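Local coordinates for protein dihydropteroate synthase (Clostridioides difficile, PDB 6PZ2) that probably catalyses the joining of a pterin to p-aminobenzoate in folate synthesis and binds pteroic acid here, at residues C135-N139 against F156-I161; D148-I153 against Q188-V192; F6-T12 against G242-V246. One frame throughout, in Å; residues are numbered along the deposited sequence.

Contact 1 (C135-N139 against F156-I161). With PT1 (pteroic acid), chain K.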
loop_
_atom_site.group_PDB
_atom_site.type_symbol
_atom_site.label_atom_id
_atom_site.label_comp_id
_atom_site.label_asym_id
_atom_site.label_seq_id
_atom_site.Cartn_x
_atom_site.Cartn_y
_atom_site.Cartn_z
ATOM N N CYS A 135 -7.705 18.592 15.411
ATOM C CA CYS A 135 -8.221 17.418 14.814
ATOM C C CYS A 135 -9.413 16.948 15.641
ATOM O O CYS A 135 -9.268 16.542 16.785
ATOM C CB CYS A 135 -7.171 16.315 14.722
ATOM S SG CYS A 135 -7.797 14.775 13.992
ATOM N N ILE A 136 -10.550 16.902 14.969
ATOM C CA ILE A 136 -11.786 16.434 15.550
ATOM C C ILE A 136 -12.011 14.995 15.103
ATOM O O ILE A 136 -12.361 14.743 13.962
ATOM C CB ILE A 136 -12.980 17.292 15.096
ATOM C CG1 ILE A 136 -12.796 18.759 15.475
ATOM C CG2 ILE A 136 -14.283 16.719 15.637
ATOM C CD1 ILE A 136 -13.955 19.645 15.050
ATOM N N MET A 137 -11.885 14.086 16.039
ATOM C CA MET A 137 -11.984 12.707 15.737
ATOM C C MET A 137 -13.339 12.166 16.209
ATOM O O MET A 137 -13.777 12.514 17.285
ATOM C CB MET A 137 -10.867 11.925 16.428
ATOM C CG MET A 137 -10.714 10.516 15.885
ATOM S SD MET A 137 -9.706 9.416 16.874
ATOM C CE MET A 137 -10.930 8.824 18.046
ATOM N N HIS A 138 -13.954 11.320 15.394
ATOM C CA HIS A 138 -15.198 10.651 15.733
ATOM C C HIS A 138 -14.925 9.588 16.794
ATOM O O HIS A 138 -14.006 8.785 16.632
ATOM C CB HIS A 138 -15.846 9.991 14.504
ATOM C CG HIS A 138 -17.035 9.169 14.879
ATOM N ND1 HIS A 138 -16.971 7.801 15.083
ATOM C CD2 HIS A 138 -18.297 9.544 15.178
ATOM C CE1 HIS A 138 -18.160 7.370 15.458
ATOM N NE2 HIS A 138 -18.992 8.421 15.525
ATOM N N ASN A 139 -15.776 9.488 17.814
ATOM C CA ASN A 139 -15.588 8.461 18.851
ATOM C C ASN A 139 -16.930 8.247 19.544
ATOM O O ASN A 139 -17.715 9.160 19.559
ATOM C CB ASN A 139 -14.572 8.937 19.899
ATOM C CG ASN A 139 -14.047 7.872 20.835
ATOM O OD1 ASN A 139 -14.530 6.735 20.864
ATOM N ND2 ASN A 139 -13.001 8.223 21.563
ATOM N N PHE A 156 -22.024 13.725 13.605
ATOM C CA PHE A 156 -21.154 13.988 14.732
ATOM C C PHE A 156 -20.178 15.109 14.374
ATOM O O PHE A 156 -20.022 16.042 15.152
ATOM C CB PHE A 156 -20.411 12.714 15.115
ATOM C CG PHE A 156 -19.388 12.853 16.208
ATOM C CD1 PHE A 156 -19.656 12.364 17.480
ATOM C CD2 PHE A 156 -18.148 13.419 15.948
ATOM C CE1 PHE A 156 -18.708 12.486 18.482
ATOM C CE2 PHE A 156 -17.208 13.557 16.958
ATOM C CZ PHE A 156 -17.486 13.086 18.221
ATOM N N PHE A 157 -19.587 15.051 13.184
ATOM C CA PHE A 157 -18.676 16.119 12.798
ATOM C C PHE A 157 -19.395 17.468 12.726
ATOM O O PHE A 157 -18.806 18.487 13.051
ATOM C CB PHE A 157 -18.005 15.836 11.452
ATOM C CG PHE A 157 -16.991 14.724 11.488
ATOM C CD1 PHE A 157 -16.789 13.928 10.373
ATOM C CD2 PHE A 157 -16.210 14.505 12.609
ATOM C CE1 PHE A 157 -15.839 12.920 10.378
ATOM C CE2 PHE A 157 -15.244 13.513 12.610
ATOM C CZ PHE A 157 -15.065 12.723 11.500
ATOM N N LYS A 158 -20.639 17.470 12.269
ATOM C CA LYS A 158 -21.371 18.703 12.087
ATOM C C LYS A 158 -21.583 19.377 13.439
ATOM O O LYS A 158 -21.401 20.574 13.583
ATOM C CB LYS A 158 -22.753 18.467 11.476
ATOM C CG LYS A 158 -22.938 19.056 10.088
ATOM C CD LYS A 158 -21.903 18.601 9.070
ATOM C CE LYS A 158 -22.324 18.924 7.653
ATOM N NZ LYS A 158 -23.454 18.058 7.240
ATOM N N VAL A 159 -21.976 18.585 14.414
ATOM C CA VAL A 159 -22.175 19.114 15.751
ATOM C C VAL A 159 -20.854 19.638 16.346
ATOM O O VAL A 159 -20.831 20.718 16.928
ATOM C CB VAL A 159 -22.780 18.026 16.654
ATOM C CG1 VAL A 159 -22.726 18.442 18.114
ATOM C CG2 VAL A 159 -24.196 17.671 16.214
ATOM N N SER A 160 -19.775 18.860 16.264
ATOM C CA SER A 160 -18.470 19.265 16.801
ATOM C C SER A 160 -17.977 20.511 16.061
ATOM O O SER A 160 -17.388 21.388 16.675
ATOM C CB SER A 160 -17.462 18.136 16.734
ATOM O OG SER A 160 -17.917 17.024 17.507
ATOM N N ILE A 161 -18.243 20.612 14.771
ATOM C CA ILE A 161 -17.763 21.776 14.014
ATOM C C ILE A 161 -18.532 23.017 14.489
ATOM O O ILE A 161 -17.974 24.108 14.595
ATOM C CB ILE A 161 -17.927 21.567 12.493
ATOM C CG1 ILE A 161 -17.003 20.461 11.978
ATOM C CG2 ILE A 161 -17.719 22.874 11.714
ATOM C CD1 ILE A 161 -17.326 20.016 10.565
HETATM C C2 PT1 K . -6.416 8.063 15.592
HETATM C C3 PT1 K . -5.784 7.777 16.869
HETATM C C5 PT1 K . -5.363 8.966 17.611
HETATM N N6 PT1 K . -5.552 6.536 17.374
HETATM C C7 PT1 K . -6.214 10.365 15.925
HETATM N N9 PT1 K . -5.620 10.174 17.112
HETATM C C10 PT1 K . -4.970 6.396 18.576
HETATM N N11 PT1 K . -6.423 11.605 15.446
HETATM C C12 PT1 K . -4.603 7.531 19.310
HETATM C C21 PT1 K . -7.107 -1.086 18.337
HETATM O O22 PT1 K . -8.239 -1.422 17.955
HETATM O O1 PT1 K . -6.851 7.073 14.797
HETATM N N4 PT1 K . -6.634 9.328 15.180
HETATM N N8 PT1 K . -4.764 8.777 18.806
HETATM C C13 PT1 K . -4.754 5.007 19.139
HETATM N N14 PT1 K . -6.061 4.376 19.285
HETATM C C15 PT1 K . -6.260 3.051 19.109
HETATM C C16 PT1 K . -5.210 2.127 19.061
HETATM C C17 PT1 K . -7.561 2.610 18.906
HETATM C C18 PT1 K . -5.494 0.780 18.848
HETATM C C19 PT1 K . -7.847 1.265 18.687
HETATM C C20 PT1 K . -6.807 0.351 18.647
HETATM O O23 PT1 K . -6.214 -1.933 18.402
#
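One face of the F156 ring receives the edge of the H138 imidazole, with H138 CD2 3.6 Å from F156 CG and set toward the rim of the phenyl. The two planes stand at 74°, an edge-to-face (T-shaped) pair, and the backbone N of N139 lies over the same ring. F156 reaches this position with CG anti to its backbone N (chi1 176°), which throws the ring off the helix toward the end of the strand; farther along the ring, F156 CE1 approaches N139 O at 3.6 Å. The second phenyl, F157, meets the strand backbone: I136 O comes obliquely to F157 CE2 at 3.4 Å, and the carbonyl carbon of M137 sits at the ring's edge. Phenylalanine suits both places, being broad enough to bridge helix and backbone while demanding no polar partner.

One turn on, the contact passes to smaller side chains. I136 turns its CG2 branch onto S160 CB at 3.6 Å, where a small residue allows close approach, and its CD1 extends to I161 CG1 at 4.4 Å. The hydroxyl of S160 is buried but satisfied by R118 and the carbonyl of G116; R118 also makes a cation-pi contact with F156. H138 ND1 pairs with K184, which fixes the imidazole while its carbon edge meets the phenyl.

The strand's other side serves the ligand. M137 points away from the helix, and its SD comes within 3.5 Å of PT1 N4, while C135 SG lies 3.7 Å from PT1 N11. The axes of strand 135-137 and helix 156-161 run at 139°. They belong to strand 133-137 and helix 149-166, which lead on to strand 174-177: this is a beta-alpha-beta unit of the TIM barrel, with apolar packing outside the strand and the pterin-binding site within.

Contact 2 (D148-I153 against Q188-V192). With SO4 (sulfate ion), chain E.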
loop_
_atom_site.group_PDB
_atom_site.type_symbol
_atom_site.label_atom_id
_atom_site.label_comp_id
_atom_site.label_asym_id
_atom_site.label_seq_id
_atom_site.Cartn_x
_atom_site.Cartn_y
_atom_site.Cartn_z
ATOM N N ASP A 148 -27.074 4.682 9.318
ATOM C CA ASP A 148 -25.897 4.420 8.515
ATOM C C ASP A 148 -24.666 4.974 9.255
ATOM O O ASP A 148 -24.645 6.153 9.646
ATOM C CB ASP A 148 -26.061 5.044 7.123
ATOM C CG ASP A 148 -24.805 4.918 6.275
ATOM O OD1 ASP A 148 -24.545 3.812 5.781
ATOM O OD2 ASP A 148 -24.066 5.913 6.165
ATOM N N ILE A 149 -23.652 4.133 9.442
ATOM C CA ILE A 149 -22.451 4.524 10.165
ATOM C C ILE A 149 -21.817 5.777 9.546
ATOM O O ILE A 149 -21.414 6.659 10.293
ATOM C CB ILE A 149 -21.438 3.372 10.291
ATOM C CG1 ILE A 149 -20.261 3.784 11.178
ATOM C CG2 ILE A 149 -20.966 2.870 8.939
ATOM C CD1 ILE A 149 -19.551 2.609 11.772
ATOM N N MET A 150 -21.786 5.939 8.234
ATOM C CA MET A 150 -21.123 7.139 7.705
ATOM C C MET A 150 -21.995 8.381 7.915
ATOM O O MET A 150 -21.470 9.507 8.054
ATOM C CB MET A 150 -20.815 6.985 6.213
ATOM C CG MET A 150 -19.864 5.858 5.915
ATOM S SD MET A 150 -18.293 5.977 6.811
ATOM C CE MET A 150 -17.595 7.434 6.033
ATOM N N GLU A 151 -23.320 8.203 7.917
ATOM C CA GLU A 151 -24.224 9.318 8.224
ATOM C C GLU A 151 -24.004 9.725 9.691
ATOM O O GLU A 151 -23.961 10.925 9.932
ATOM C CB GLU A 151 -25.707 8.991 7.983
ATOM C CG GLU A 151 -26.279 9.329 6.605
ATOM C CD GLU A 151 -25.374 9.952 5.546
ATOM O OE1 GLU A 151 -25.251 11.199 5.528
ATOM O OE2 GLU A 151 -24.809 9.197 4.713
ATOM N N SER A 152 -23.880 8.779 10.641
ATOM C CA SER A 152 -23.661 9.132 12.051
ATOM C C SER A 152 -22.363 9.929 12.195
ATOM O O SER A 152 -22.347 10.919 12.910
ATOM C CB SER A 152 -23.599 7.957 12.974
ATOM O OG SER A 152 -24.546 7.011 12.540
ATOM N N ILE A 153 -21.314 9.474 11.516
ATOM C CA ILE A 153 -20.014 10.081 11.658
ATOM C C ILE A 153 -20.120 11.517 11.151
ATOM O O ILE A 153 -19.653 12.456 11.815
ATOM C CB ILE A 153 -18.915 9.260 10.955
ATOM C CG1 ILE A 153 -18.605 7.990 11.746
ATOM C CG2 ILE A 153 -17.652 10.066 10.703
ATOM C CD1 ILE A 153 -17.920 6.934 10.913
ATOM N N GLN A 188 -17.301 -2.621 11.036
ATOM C CA GLN A 188 -17.613 -1.210 10.914
ATOM C C GLN A 188 -16.331 -0.474 10.508
ATOM O O GLN A 188 -16.383 0.458 9.708
ATOM C CB GLN A 188 -18.181 -0.667 12.224
ATOM C CG GLN A 188 -19.539 -1.270 12.573
ATOM C CD GLN A 188 -19.943 -1.119 14.022
ATOM O OE1 GLN A 188 -19.115 -1.066 14.925
ATOM N NE2 GLN A 188 -21.242 -1.054 14.258
ATOM N N ASN A 189 -15.211 -0.898 11.077
ATOM C CA ASN A 189 -13.929 -0.280 10.727
ATOM C C ASN A 189 -13.636 -0.478 9.234
ATOM O O ASN A 189 -13.238 0.480 8.520
ATOM C CB ASN A 189 -12.802 -0.854 11.581
ATOM C CG ASN A 189 -12.784 -0.289 12.984
ATOM O OD1 ASN A 189 -12.944 0.915 13.149
ATOM N ND2 ASN A 189 -12.618 -1.148 13.978
ATOM N N ILE A 190 -13.854 -1.714 8.771
ATOM C CA ILE A 190 -13.707 -2.078 7.335
ATOM C C ILE A 190 -14.613 -1.201 6.466
ATOM O O ILE A 190 -14.223 -0.592 5.430
ATOM C CB ILE A 190 -13.958 -3.584 7.135
ATOM C CG1 ILE A 190 -12.824 -4.412 7.734
ATOM C CG2 ILE A 190 -14.209 -3.949 5.676
ATOM C CD1 ILE A 190 -11.467 -4.122 7.163
ATOM N N GLU A 191 -15.838 -1.071 6.929
ATOM C CA GLU A 191 -16.806 -0.330 6.160
ATOM C C GLU A 191 -16.414 1.144 6.042
ATOM O O GLU A 191 -16.556 1.772 4.975
ATOM C CB GLU A 191 -18.181 -0.438 6.815
ATOM C CG GLU A 191 -19.173 0.442 6.079
ATOM C CD GLU A 191 -20.645 0.158 6.286
ATOM O OE1 GLU A 191 -20.971 -0.634 7.201
ATOM O OE2 GLU A 191 -21.443 0.798 5.564
ATOM N N VAL A 192 -15.977 1.713 7.163
ATOM C CA VAL A 192 -15.540 3.122 7.174
ATOM C C VAL A 192 -14.333 3.324 6.236
ATOM O O VAL A 192 -14.260 4.324 5.524
ATOM C CB VAL A 192 -15.229 3.546 8.622
ATOM C CG1 VAL A 192 -14.476 4.862 8.672
ATOM C CG2 VAL A 192 -16.484 3.613 9.488
HETATM S S SO4 E . -26.935 7.189 15.489
HETATM O O1 SO4 E . -28.353 6.874 15.781
HETATM O O2 SO4 E . -26.243 7.434 16.774
HETATM O O3 SO4 E . -26.245 6.031 14.860
HETATM O O4 SO4 E . -26.917 8.395 14.612
#
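I149 sets CG1 anti to its backbone N (chi1 -174°), and this sends CD1 across to Q188 CB, 3.6 Å away, while CG2 is left beside E191. From the other helix E191 also starts anti and stays extended, so that its chain slides past I149 in the opposite direction and the I149 CG2 methyl lies over the flat face of the carboxylate, 3.8 Å from E191 CD. The long, branched isoleucine thus covers the aliphatic part of Q188 and the face of the glutamate's carboxylate at once.

V192 CG2 is met by three side chains, I149, I153 and M150. I149 CD1 meets that methyl at 4.0 Å, the two side chains crossing at about a right angle, and I153 CD1 comes to it tip to tip at 3.9 Å. The unbranched M150 chain, bent at both chi2 and chi3, brings its SD equally near V192 CA and CG2, at 4.0 Å. Here two outer helices of the TIM barrel, 149-166 and 186-195, pack at the start of the former; the axes of 149-153 and 188-192 are 75° apart in direction and 11.1 Å at closest approach.

D148 is the N-cap of helix 149-166. Its OD2 accepts from E151 N at 3.0 Å, met on the anti side and 24° out of the carboxylate plane. D148 OD1 lies 4.3 Å from E191 OE2, a proximity of like charges probably eased by R195, whose NH1 salt-bridges both carboxylates. At the amide end of Q188, OE1 accepts from D185 N and NE2 donates to T143 O, while CB touches I149 CD1.

Contact 3 (F6-T12 against G242-V246). With SO4 (sulfate ion), chain C.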
loop_
_atom_site.group_PDB
_atom_site.type_symbol
_atom_site.label_atom_id
_atom_site.label_comp_id
_atom_site.label_asym_id
_atom_site.label_seq_id
_atom_site.Cartn_x
_atom_site.Cartn_y
_atom_site.Cartn_z
ATOM N N PHE A 6 -0.402 23.049 7.040
ATOM C CA PHE A 6 0.137 22.366 5.886
ATOM C C PHE A 6 -0.589 22.869 4.652
ATOM O O PHE A 6 -1.737 23.251 4.730
ATOM C CB PHE A 6 -0.084 20.858 5.930
ATOM C CG PHE A 6 0.586 20.159 7.079
ATOM C CD1 PHE A 6 1.891 20.458 7.423
ATOM C CD2 PHE A 6 -0.083 19.170 7.778
ATOM C CE1 PHE A 6 2.502 19.811 8.481
ATOM C CE2 PHE A 6 0.529 18.532 8.842
ATOM C CZ PHE A 6 1.813 18.852 9.192
ATOM N N ASP A 7 0.080 22.717 3.523
ATOM C CA ASP A 7 -0.465 23.137 2.242
ATOM C C ASP A 7 -1.328 22.013 1.650
ATOM O O ASP A 7 -0.878 21.285 0.763
ATOM C CB ASP A 7 0.717 23.523 1.352
ATOM C CG ASP A 7 0.326 24.062 -0.004
ATOM O OD1 ASP A 7 1.246 24.276 -0.823
ATOM O OD2 ASP A 7 -0.884 24.271 -0.214
ATOM N N TYR A 8 -2.560 21.878 2.130
ATOM C CA TYR A 8 -3.354 20.664 1.908
ATOM C C TYR A 8 -3.627 20.439 0.423
ATOM O O TYR A 8 -3.993 21.359 -0.280
ATOM C CB TYR A 8 -4.681 20.736 2.661
ATOM C CG TYR A 8 -4.470 20.606 4.145
ATOM C CD1 TYR A 8 -3.865 19.474 4.659
ATOM C CD2 TYR A 8 -4.834 21.614 5.030
ATOM C CE1 TYR A 8 -3.666 19.319 6.022
ATOM C CE2 TYR A 8 -4.639 21.472 6.395
ATOM C CZ TYR A 8 -4.067 20.317 6.894
ATOM O OH TYR A 8 -3.818 20.175 8.227
ATOM N N GLY A 9 -3.440 19.219 -0.059
ATOM C CA GLY A 9 -3.674 18.995 -1.480
ATOM C C GLY A 9 -2.374 18.898 -2.263
ATOM O O GLY A 9 -2.313 18.239 -3.296
ATOM N N LYS A 10 -1.305 19.487 -1.757
ATOM C CA LYS A 10 -0.044 19.396 -2.455
ATOM C C LYS A 10 0.541 17.982 -2.343
ATOM O O LYS A 10 1.193 17.526 -3.272
ATOM C CB LYS A 10 0.946 20.393 -1.862
ATOM C CG LYS A 10 2.290 20.428 -2.558
ATOM C CD LYS A 10 3.373 21.039 -1.705
ATOM C CE LYS A 10 4.582 21.442 -2.523
ATOM N NZ LYS A 10 5.590 22.125 -1.679
ATOM N N ARG A 11 0.381 17.322 -1.195
ATOM C CA ARG A 11 0.940 15.999 -0.963
ATOM C C ARG A 11 0.304 15.433 0.315
ATOM O O ARG A 11 -0.516 16.094 0.944
ATOM C CB ARG A 11 2.463 16.040 -0.817
ATOM C CG ARG A 11 2.958 16.759 0.432
ATOM C CD ARG A 11 4.462 16.690 0.581
ATOM N NE ARG A 11 5.034 17.431 1.703
ATOM C CZ ARG A 11 5.291 16.947 2.918
ATOM N NH1 ARG A 11 6.012 17.681 3.756
ATOM N NH2 ARG A 11 4.819 15.764 3.297
ATOM N N THR A 12 0.680 14.217 0.676
ATOM C CA THR A 12 0.266 13.623 1.929
ATOM C C THR A 12 1.305 14.006 2.984
ATOM O O THR A 12 2.493 14.102 2.645
ATOM C CB THR A 12 0.142 12.106 1.796
ATOM O OG1 THR A 12 -0.804 11.798 0.771
ATOM C CG2 THR A 12 -0.322 11.468 3.083
ATOM N N GLY A 242 -8.844 10.628 -0.242
ATOM C CA GLY A 242 -8.868 12.032 0.120
ATOM C C GLY A 242 -8.107 12.339 1.405
ATOM O O GLY A 242 -8.068 13.518 1.816
ATOM N N VAL A 243 -7.476 11.328 2.029
ATOM C CA VAL A 243 -6.761 11.565 3.279
ATOM C C VAL A 243 -5.581 12.510 3.034
ATOM O O VAL A 243 -4.854 12.355 2.062
ATOM C CB VAL A 243 -6.283 10.263 3.920
ATOM C CG1 VAL A 243 -5.336 10.559 5.051
ATOM C CG2 VAL A 243 -7.456 9.397 4.381
ATOM N N ASP A 244 -5.384 13.435 3.968
ATOM C CA ASP A 244 -4.342 14.458 3.885
ATOM C C ASP A 244 -3.191 14.145 4.837
ATOM O O ASP A 244 -2.059 14.539 4.593
ATOM C CB ASP A 244 -4.923 15.820 4.271
ATOM C CG ASP A 244 -5.837 16.352 3.191
ATOM O OD1 ASP A 244 -5.300 16.707 2.106
ATOM O OD2 ASP A 244 -7.079 16.324 3.403
ATOM N N ILE A 245 -3.504 13.513 5.967
ATOM C CA ILE A 245 -2.519 13.294 6.978
ATOM C C ILE A 245 -2.725 11.874 7.487
ATOM O O ILE A 245 -3.872 11.552 7.825
ATOM C CB ILE A 245 -2.679 14.274 8.166
ATOM C CG1 ILE A 245 -2.756 15.737 7.719
ATOM C CG2 ILE A 245 -1.587 14.033 9.193
ATOM C CD1 ILE A 245 -2.977 16.742 8.829
ATOM N N VAL A 246 -1.644 11.111 7.622
ATOM C CA VAL A 246 -1.725 9.794 8.239
ATOM C C VAL A 246 -0.907 9.814 9.526
ATOM O O VAL A 246 0.211 10.314 9.552
ATOM C CB VAL A 246 -1.259 8.657 7.305
ATOM C CG1 VAL A 246 -2.253 8.452 6.177
ATOM C CG2 VAL A 246 0.139 8.870 6.742
HETATM S S SO4 C . 6.261 20.761 1.531
HETATM O O1 SO4 C . 4.855 21.186 1.866
HETATM O O2 SO4 C . 7.069 20.139 2.596
HETATM O O3 SO4 C . 6.203 19.748 0.454
HETATM O O4 SO4 C . 7.072 21.923 1.097
HETATM O O HOH W 1 -2.918 17.335 1.764
#
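Y8 and F6 bring their rings to I245 at the end of the TIM barrel where the chain enters the first strand, 13-19, alongside the strand 245-248. I245 has CG1 anti to its carbonyl carbon (chi1 -51°) and an extended chi2, which carries CD1 out to the edge of both rings: 3.9 Å from F6 CD2 and 3.6 Å from Y8 OH. The CD1 methyl meets both ring edges from one side. The F6 side chain crosses the isoleucine at about a right angle, and its ring is also stacked on Y13.

Y8 turns its ring toward D244, placing CD1 3.8 Å from D244 CB; ring and carboxylate planes are 65° apart. The backbone oxygen of F6 lies over one face of the tyrosine ring. A type II turn runs from D7 to K10, with Y8 and G9 at its middle positions; G9 has positive phi, a conformation that a CB would crowd against the preceding carbonyl.

T12, buried, lays CG2 beside D244 O at 3.8 Å, while its OG1 is taken by D262 and R266 of the C-terminal region. A small beta-branched residue can thus pack with one branch and bond with the other. D244 OD2 accepts from I206 N.

On the outer side, R11 grips a sulfate, probably from the crystallisation liquor, edge-on: R11 NE to O3 and NH1 to O2 are both 2.9 Å, the latter nearly straight. Its CG stands between backbone N and carbonyl carbon (chi1 67°), and the chain runs extended to NE; NH2 turns back to T12 O, and NH1 also pairs with D50. K10 NZ adds weak bonds. Across the inner side, one water donates to D244 OD1 and to R11 O, and accepts from G9 N at 2.7 Å from the water oxygen.

Contact 1 is the most buried of the three and pairs a strand with its covering helix; contact 2 uses the beginning of that same helix, 149-166, against helix 186-195, and is partly buried. The two meet where H138 CG packs on I153 CG1 at 3.7 Å. Contact 3, also partly buried, stands apart, with its centre about 19 Å from that of contact 1, though both reach the same parallel sheet, and it encloses the other two along the chain. Its chemistry also differs: to ring edges it adds a water bridge between the segments, where contact 1 relies on aromatic rings and contact 2 on aliphatic branches beside two carboxylates that share R195.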